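Local coordinates for protein heat-inducible transcription repressor HrcA (Thermotoga maritima, PDB 1STZ) that probably represses class I heat shock genes, among them the grpE-dnaK-dnaJ and groELS operons, as a DNA-binding transcription regulator, at residues 118-123 against 135-140; 269-274 against 288-293. All coordinates share one frame; numbering follows the deposited sequence.

Contact 1 (118-123 against 135-140); sequences KVLFLA and VLIERP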
ATOM      1  N   LYS A 118     -14.249  -5.531  -8.620  1.00 19.97           N
ATOM      2  CA  LYS A 118     -12.913  -5.044  -8.314  1.00 20.45           C
ATOM      3  C   LYS A 118     -12.677  -4.944  -6.780  1.00 19.29           C
ATOM      4  O   LYS A 118     -11.559  -5.169  -6.300  1.00 18.52           O
ATOM      5  CB  LYS A 118     -12.682  -3.694  -9.007  1.00 21.14           C
ATOM      6  CG  LYS A 118     -11.318  -3.066  -8.759  1.00 24.31           C
ATOM      7  CD  LYS A 118     -10.183  -3.906  -9.343  1.00 29.15           C
ATOM      8  CE  LYS A 118      -8.840  -3.179  -9.215  1.00 30.75           C
ATOM      9  NZ  LYS A 118      -7.898  -3.556 -10.309  1.00 33.70           N
ATOM     10  N   VAL A 119     -13.720  -4.625  -6.025  1.00 18.15           N
ATOM     11  CA  VAL A 119     -13.594  -4.546  -4.578  1.00 18.59           C
ATOM     12  C   VAL A 119     -13.354  -5.950  -4.002  1.00 18.56           C
ATOM     13  O   VAL A 119     -12.505  -6.113  -3.146  1.00 18.08           O
ATOM     14  CB  VAL A 119     -14.816  -3.902  -3.886  1.00 18.67           C
ATOM     15  CG1 VAL A 119     -14.680  -4.022  -2.386  1.00 18.53           C
ATOM     16  CG2 VAL A 119     -14.941  -2.437  -4.265  1.00 19.10           C
ATOM     17  N   LEU A 120     -14.085  -6.947  -4.490  1.00 19.02           N
ATOM     18  CA  LEU A 120     -13.879  -8.338  -4.078  1.00 19.94           C
ATOM     19  C   LEU A 120     -12.489  -8.824  -4.497  1.00 20.24           C
ATOM     20  O   LEU A 120     -11.839  -9.567  -3.761  1.00 20.86           O
ATOM     21  CB  LEU A 120     -14.947  -9.259  -4.676  1.00 19.74           C
ATOM     22  CG  LEU A 120     -16.398  -8.995  -4.268  1.00 21.21           C
ATOM     23  CD1 LEU A 120     -17.346  -9.986  -4.957  1.00 22.12           C
ATOM     24  CD2 LEU A 120     -16.581  -9.007  -2.753  1.00 21.44           C
ATOM     25  N   PHE A 121     -12.047  -8.410  -5.676  1.00 20.52           N
ATOM     26  CA  PHE A 121     -10.722  -8.756  -6.201  1.00 20.97           C
ATOM     27  C   PHE A 121      -9.606  -8.252  -5.275  1.00 20.55           C
ATOM     28  O   PHE A 121      -8.668  -8.982  -4.966  1.00 20.40           O
ATOM     29  CB  PHE A 121     -10.509  -8.152  -7.603  1.00 21.33           C
ATOM     30  CG  PHE A 121      -9.161  -8.510  -8.216  1.00 23.76           C
ATOM     31  CD1 PHE A 121      -8.076  -7.664  -8.095  1.00 25.49           C
ATOM     32  CD2 PHE A 121      -8.980  -9.726  -8.872  1.00 25.98           C
ATOM     33  CE1 PHE A 121      -6.835  -8.007  -8.639  1.00 26.41           C
ATOM     34  CE2 PHE A 121      -7.741 -10.069  -9.426  1.00 25.51           C
ATOM     35  CZ  PHE A 121      -6.673  -9.217  -9.303  1.00 25.37           C
ATOM     36  N   LEU A 122      -9.712  -6.992  -4.843  1.00 19.72           N
ATOM     37  CA  LEU A 122      -8.717  -6.404  -3.972  1.00 19.62           C
ATOM     38  C   LEU A 122      -8.714  -7.061  -2.602  1.00 18.97           C
ATOM     39  O   LEU A 122      -7.660  -7.330  -2.057  1.00 17.83           O
ATOM     40  CB  LEU A 122      -8.924  -4.905  -3.825  1.00 19.71           C
ATOM     41  CG  LEU A 122      -8.648  -4.115  -5.101  1.00 22.08           C
ATOM     42  CD1 LEU A 122      -9.248  -2.716  -5.004  1.00 23.92           C
ATOM     43  CD2 LEU A 122      -7.146  -4.040  -5.371  1.00 23.51           C
ATOM     44  N   ALA A 123      -9.897  -7.307  -2.061  1.00 18.53           N
ATOM     45  CA  ALA A 123     -10.028  -7.947  -0.760  1.00 19.58           C
ATOM     46  C   ALA A 123      -9.416  -9.350  -0.754  1.00 19.68           C
ATOM     47  O   ALA A 123      -8.644  -9.672   0.140  1.00 21.08           O
ATOM     48  CB  ALA A 123     -11.504  -7.988  -0.301  1.00 19.02           C
ATOM     49  N   VAL A 135      -7.796 -18.025  -0.773  1.00 19.96           N
ATOM     50  CA  VAL A 135      -9.066 -17.378  -0.486  1.00 20.70           C
ATOM     51  C   VAL A 135     -10.140 -17.669  -1.530  1.00 20.81           C
ATOM     52  O   VAL A 135      -9.875 -17.627  -2.730  1.00 21.52           O
ATOM     53  CB  VAL A 135      -8.862 -15.866  -0.365  1.00 20.35           C
ATOM     54  CG1 VAL A 135     -10.195 -15.124  -0.223  1.00 21.33           C
ATOM     55  CG2 VAL A 135      -7.957 -15.574   0.799  1.00 20.23           C
ATOM     56  N   LEU A 136     -11.340 -18.003  -1.058  1.00 21.02           N
ATOM     57  CA  LEU A 136     -12.544 -18.018  -1.888  1.00 21.11           C
ATOM     58  C   LEU A 136     -13.494 -16.974  -1.344  1.00 20.88           C
ATOM     59  O   LEU A 136     -13.757 -16.957  -0.145  1.00 20.73           O
ATOM     60  CB  LEU A 136     -13.238 -19.372  -1.847  1.00 21.28           C
ATOM     61  CG  LEU A 136     -12.488 -20.573  -2.390  1.00 23.78           C
ATOM     62  CD1 LEU A 136     -13.393 -21.776  -2.280  1.00 27.46           C
ATOM     63  CD2 LEU A 136     -12.003 -20.411  -3.831  1.00 24.38           C
ATOM     64  N   ILE A 137     -13.970 -16.082  -2.207  1.00 20.53           N
ATOM     65  CA  ILE A 137     -15.043 -15.151  -1.873  1.00 20.36           C
ATOM     66  C   ILE A 137     -16.242 -15.456  -2.764  1.00 20.38           C
ATOM     67  O   ILE A 137     -16.148 -15.379  -3.983  1.00 20.56           O
ATOM     68  CB  ILE A 137     -14.614 -13.698  -2.094  1.00 20.65           C
ATOM     69  CG1 ILE A 137     -13.357 -13.381  -1.271  1.00 22.11           C
ATOM     70  CG2 ILE A 137     -15.754 -12.738  -1.725  1.00 19.86           C
ATOM     71  CD1 ILE A 137     -12.930 -11.951  -1.324  1.00 23.34           C
ATOM     72  N   GLU A 138     -17.367 -15.783  -2.143  1.00 19.88           N
ATOM     73  CA  GLU A 138     -18.624 -15.936  -2.832  1.00 20.12           C
ATOM     74  C   GLU A 138     -19.120 -14.567  -3.370  1.00 20.42           C
ATOM     75  O   GLU A 138     -19.343 -13.648  -2.586  1.00 20.96           O
ATOM     76  CB  GLU A 138     -19.639 -16.547  -1.878  1.00 20.48           C
ATOM     77  CG  GLU A 138     -20.837 -17.174  -2.552  1.00 21.42           C
ATOM     78  CD  GLU A 138     -21.827 -17.776  -1.575  1.00 23.52           C
ATOM     79  OE1 GLU A 138     -21.851 -17.382  -0.380  1.00 24.02           O
ATOM     80  OE2 GLU A 138     -22.616 -18.642  -2.014  1.00 26.04           O
ATOM     81  N   ARG A 139     -19.261 -14.449  -4.697  1.00 19.81           N
ATOM     82  CA  ARG A 139     -19.837 -13.273  -5.353  1.00 20.14           C
ATOM     83  C   ARG A 139     -21.327 -13.137  -5.008  1.00 19.99           C
ATOM     84  O   ARG A 139     -21.989 -14.116  -4.696  1.00 19.45           O
ATOM     85  CB  ARG A 139     -19.676 -13.366  -6.886  1.00 20.35           C
ATOM     86  CG  ARG A 139     -18.242 -13.423  -7.364  1.00 21.94           C
ATOM     87  CD  ARG A 139     -18.074 -13.403  -8.883  1.00 22.48           C
ATOM     88  NE  ARG A 139     -16.703 -13.067  -9.270  1.00 22.15           N
ATOM     89  CZ  ARG A 139     -15.734 -13.926  -9.590  1.00 25.97           C
ATOM     90  NH1 ARG A 139     -15.911 -15.244  -9.563  1.00 28.11           N
ATOM     91  NH2 ARG A 139     -14.545 -13.453  -9.934  1.00 26.73           N
ATOM     92  N   PRO A 140     -21.881 -11.937  -5.082  1.00 20.25           N
ATOM     93  CA  PRO A 140     -23.311 -11.777  -4.814  1.00 20.48           C
ATOM     94  C   PRO A 140     -24.121 -12.674  -5.761  1.00 20.42           C
ATOM     95  O   PRO A 140     -23.768 -12.824  -6.933  1.00 19.71           O
ATOM     96  CB  PRO A 140     -23.555 -10.293  -5.110  1.00 20.68           C
ATOM     97  CG  PRO A 140     -22.229  -9.667  -4.942  1.00 20.96           C
ATOM     98  CD  PRO A 140     -21.249 -10.664  -5.466  1.00 20.50           C
TER

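Contact 2 (269-274 against 288-293); sequences EGITVR and AVFSGK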
ATOM      1  N   GLU A 269     -21.814 -19.032  12.973  1.00 28.01           N
ATOM      2  CA  GLU A 269     -22.316 -17.714  13.389  1.00 28.36           C
ATOM      3  C   GLU A 269     -21.142 -16.785  13.678  1.00 27.18           C
ATOM      4  O   GLU A 269     -20.422 -16.966  14.661  1.00 27.71           O
ATOM      5  CB  GLU A 269     -23.165 -17.816  14.654  1.00 28.70           C
ATOM      6  CG  GLU A 269     -24.245 -18.894  14.644  1.00 32.25           C
ATOM      7  CD  GLU A 269     -24.483 -19.493  16.030  1.00 35.84           C
ATOM      8  OE1 GLU A 269     -23.483 -19.864  16.705  1.00 38.40           O
ATOM      9  OE2 GLU A 269     -25.664 -19.601  16.448  1.00 38.79           O
ATOM     10  N   GLY A 270     -20.970 -15.778  12.840  1.00 26.08           N
ATOM     11  CA  GLY A 270     -19.816 -14.900  12.916  1.00 25.00           C
ATOM     12  C   GLY A 270     -18.570 -15.573  12.389  1.00 24.14           C
ATOM     13  O   GLY A 270     -18.625 -16.602  11.719  1.00 24.03           O
ATOM     14  N   ILE A 271     -17.428 -14.998  12.703  1.00 23.03           N
ATOM     15  CA  ILE A 271     -16.167 -15.513  12.226  1.00 23.38           C
ATOM     16  C   ILE A 271     -15.722 -16.707  13.084  1.00 22.93           C
ATOM     17  O   ILE A 271     -15.722 -16.618  14.301  1.00 23.07           O
ATOM     18  CB  ILE A 271     -15.113 -14.384  12.236  1.00 23.57           C
ATOM     19  CG1 ILE A 271     -15.550 -13.279  11.266  1.00 25.55           C
ATOM     20  CG2 ILE A 271     -13.735 -14.938  11.901  1.00 23.47           C
ATOM     21  CD1 ILE A 271     -14.705 -12.039  11.328  1.00 27.83           C
ATOM     22  N   THR A 272     -15.390 -17.822  12.437  1.00 22.29           N
ATOM     23  CA  THR A 272     -14.849 -19.005  13.116  1.00 22.23           C
ATOM     24  C   THR A 272     -13.659 -19.573  12.366  1.00 21.24           C
ATOM     25  O   THR A 272     -13.411 -19.250  11.187  1.00 21.23           O
ATOM     26  CB  THR A 272     -15.917 -20.143  13.240  1.00 22.45           C
ATOM     27  OG1 THR A 272     -16.384 -20.515  11.937  1.00 23.93           O
ATOM     28  CG2 THR A 272     -17.192 -19.705  13.992  1.00 22.98           C
ATOM     29  N   VAL A 273     -12.930 -20.446  13.048  1.00 20.07           N
ATOM     30  CA  VAL A 273     -11.932 -21.281  12.401  1.00 19.44           C
ATOM     31  C   VAL A 273     -12.264 -22.752  12.628  1.00 18.74           C
ATOM     32  O   VAL A 273     -12.772 -23.117  13.669  1.00 19.76           O
ATOM     33  CB  VAL A 273     -10.482 -20.945  12.894  1.00 19.67           C
ATOM     34  CG1 VAL A 273     -10.234 -21.462  14.325  1.00 20.16           C
ATOM     35  CG2 VAL A 273      -9.468 -21.509  11.945  1.00 19.57           C
ATOM     36  N   ARG A 274     -12.044 -23.569  11.617  1.00 18.07           N
ATOM     37  CA  ARG A 274     -12.132 -25.023  11.733  1.00 18.81           C
ATOM     38  C   ARG A 274     -10.728 -25.560  11.445  1.00 18.09           C
ATOM     39  O   ARG A 274     -10.187 -25.315  10.376  1.00 18.01           O
ATOM     40  CB  ARG A 274     -13.154 -25.595  10.759  1.00 18.27           C
ATOM     41  CG  ARG A 274     -14.583 -25.275  11.211  1.00 18.96           C
ATOM     42  CD  ARG A 274     -15.639 -25.857  10.309  1.00 19.35           C
ATOM     43  NE  ARG A 274     -16.983 -25.647  10.810  1.00 18.64           N
ATOM     44  CZ  ARG A 274     -17.563 -26.349  11.781  1.00 20.38           C
ATOM     45  NH1 ARG A 274     -16.946 -27.365  12.390  1.00 19.60           N
ATOM     46  NH2 ARG A 274     -18.796 -26.029  12.136  1.00 20.48           N
ATOM     47  N   ALA A 288      -6.442 -25.499   8.034  1.00 17.90           N
ATOM     48  CA  ALA A 288      -7.381 -24.728   8.822  1.00 18.02           C
ATOM     49  C   ALA A 288      -8.158 -23.812   7.847  1.00 18.33           C
ATOM     50  O   ALA A 288      -7.597 -23.336   6.836  1.00 19.38           O
ATOM     51  CB  ALA A 288      -6.647 -23.905   9.832  1.00 17.73           C
ATOM     52  N   VAL A 289      -9.436 -23.584   8.130  1.00 18.13           N
ATOM     53  CA  VAL A 289     -10.246 -22.622   7.373  1.00 18.55           C
ATOM     54  C   VAL A 289     -10.871 -21.585   8.271  1.00 17.67           C
ATOM     55  O   VAL A 289     -11.568 -21.934   9.200  1.00 17.56           O
ATOM     56  CB  VAL A 289     -11.495 -23.246   6.720  1.00 19.14           C
ATOM     57  CG1 VAL A 289     -11.839 -22.511   5.416  1.00 19.24           C
ATOM     58  CG2 VAL A 289     -11.399 -24.704   6.594  1.00 21.90           C
ATOM     59  N   PHE A 290     -10.656 -20.322   7.970  1.00 18.21           N
ATOM     60  CA  PHE A 290     -11.454 -19.237   8.528  1.00 18.89           C
ATOM     61  C   PHE A 290     -12.624 -18.982   7.604  1.00 18.28           C
ATOM     62  O   PHE A 290     -12.479 -18.958   6.394  1.00 19.27           O
ATOM     63  CB  PHE A 290     -10.646 -17.953   8.669  1.00 19.32           C
ATOM     64  CG  PHE A 290      -9.757 -17.929   9.877  1.00 21.57           C
ATOM     65  CD1 PHE A 290      -8.517 -18.481   9.835  1.00 23.40           C
ATOM     66  CD2 PHE A 290     -10.190 -17.369  11.062  1.00 24.56           C
ATOM     67  CE1 PHE A 290      -7.689 -18.474  10.962  1.00 23.84           C
ATOM     68  CE2 PHE A 290      -9.365 -17.359  12.183  1.00 25.56           C
ATOM     69  CZ  PHE A 290      -8.114 -17.900  12.117  1.00 24.06           C
ATOM     70  N   SER A 291     -13.790 -18.813   8.174  1.00 18.22           N
ATOM     71  CA  SER A 291     -14.949 -18.494   7.391  1.00 18.28           C
ATOM     72  C   SER A 291     -15.801 -17.450   8.088  1.00 18.25           C
ATOM     73  O   SER A 291     -15.732 -17.263   9.315  1.00 18.19           O
ATOM     74  CB  SER A 291     -15.741 -19.760   7.092  1.00 18.86           C
ATOM     75  OG  SER A 291     -16.304 -20.316   8.273  1.00 19.10           O
ATOM     76  N   GLY A 292     -16.594 -16.760   7.284  1.00 18.05           N
ATOM     77  CA  GLY A 292     -17.475 -15.703   7.749  1.00 18.14           C
ATOM     78  C   GLY A 292     -18.259 -15.146   6.563  1.00 18.28           C
ATOM     79  O   GLY A 292     -18.006 -15.512   5.421  1.00 18.62           O
ATOM     80  N   LYS A 293     -19.199 -14.256   6.825  1.00 18.64           N
ATOM     81  CA  LYS A 293     -19.979 -13.638   5.764  1.00 19.01           C
ATOM     82  C   LYS A 293     -19.758 -12.143   5.740  1.00 19.04           C
ATOM     83  O   LYS A 293     -19.458 -11.546   6.763  1.00 19.58           O
ATOM     84  CB  LYS A 293     -21.454 -13.924   5.962  1.00 18.93           C
ATOM     85  CG  LYS A 293     -21.803 -15.389   6.063  1.00 21.22           C
ATOM     86  CD  LYS A 293     -23.295 -15.593   5.939  1.00 24.96           C
ATOM     87  CE  LYS A 293     -23.711 -17.017   6.213  1.00 27.72           C
ATOM     88  NZ  LYS A 293     -23.793 -17.268   7.667  1.00 31.57           N
TER
HETATM   89  O   HOH W   1     -17.686 -18.998  10.208  1.00 29.62           O
HETATM   90  O   HOH W   2     -14.796 -22.053   9.499  1.00 31.88           O

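Contact 1 (118-123 against 135-140)
Leu120 and Ala123 of helix 116-131 meet Ile137 of the following strand and Arg139 and Pro140 just beyond its end, a helix-on-sheet packing within the C-terminal domain of HrcA, a family of the GAF clan. Leu120 points at the strand, and Ala123, one turn on, stands at the flank of that side; the side chains meet through apolar atoms, with no hydrogen bond between the segments. Leu120 has the largest share, and its two methyl branches part company. Leu120 CD1 points at the CD corner of the proline, 4.0 Å from Pro140 CD, and also lies 4.1 Å from Arg139 CA. The other branch turns to the isoleucine, Leu120 CD2 approaching Ile137 CG2 at 4.0 Å as the two side chains slant across each other. Leu120 CG is set beside the backbone N (chi1 -62°), which sends the fork out toward the strand, while the CA atoms of Leu120 and Ile137 stay 7.3 Å apart. Tyr294 of strand 287-296 also touches Leu120, Ile137 and Pro140, and Phe332 of helix 314-334 touches Leu120. Arg139 contributes its CA and CG; its guanidinium group is engaged by a salt bridge to Glu117 and by the carbonyl of Glu229. One turn on, Ala123 offers its small methyl, Ala123 CB lying 4.3 Å from Ile137 CD1. The extended end of Ile137 (chi2 -175°) slips in beside the helix backbone, so that Ile137 CD1 comes to 3.6 Å from Leu120 O.

Contact 2 (269-274 against 288-293)
Thr272 pairs with Ser291 and Arg274 with Val289 as antiparallel hydrogen-bonded pairs, Val273 facing Phe290 in the non-hydrogen-bonded pair between them, and the axes of strands 272-274 and 288-293 run at 154° to each other, 4.7 Å apart at closest approach. Four N-H...O bonds join the backbones of this beta hairpin. The shortest, Val289 N to Arg274 O, measures 2.9 Å. The longest, Thr272 N to Ser291 O, measures 3.2 Å. On the face with Val273 and Phe290, Val273 CG2 sits over the ring of Phe290 in a CH-pi contact, 3.8 Å from the centroid and 14° off the normal. Ile271 CG2 comes to the ring edge, near its plane, 4.4 Å from Phe290 CD2. With the Phe290 ring cut back to an alanine, Val273 CG2 loses the face it rests on, which would probably open a gap between it and Ile271. The other face is polar at one end: the hydroxyls of Thr272 and Ser291, each held between backbone N and carbonyl carbon, stand with Thr272 OG1 and Ser291 OG 3.7 Å apart and are bridged by two waters. The first water also donates to Gly270 O, at 3.0 Å, and the second to Val289 O. Gly292 suits its place beside Ile271, since a CB would press tightly on Ile271 CG1. The Arg274 guanidinium group leads away to the carbonyls of Leu266 and Glu278. The hairpin forms one edge of the domain's five-stranded sheet; strand 287-296 bonds onward to 299-309, while helix 314-334 meets Ile271 through Phe321 and Phe290 through Asn317.

From the N terminus, contact 1 comes first: helix 116-131 turns directly into strand 134-138, closing over 11 residues, mostly the rest of the helix. The chain then builds the three-stranded sheet 149-177, several helices and strand 231-234, which lines up beside 134-138, before contact 2 closes its own hairpin over 13 residues, so the two lie in series and neither nests nor crosses. The centres of contact 1 and contact 2 are about 16 Å apart, and the nearest atoms of contact 1 and contact 2 about 7 Å, without touching. Both reach one five-stranded sheet, in which strand 299-309 separates 134-138 from 287-296. Helix 314-334 touches residues of both, tying the early helix-strand unit to the late hairpin.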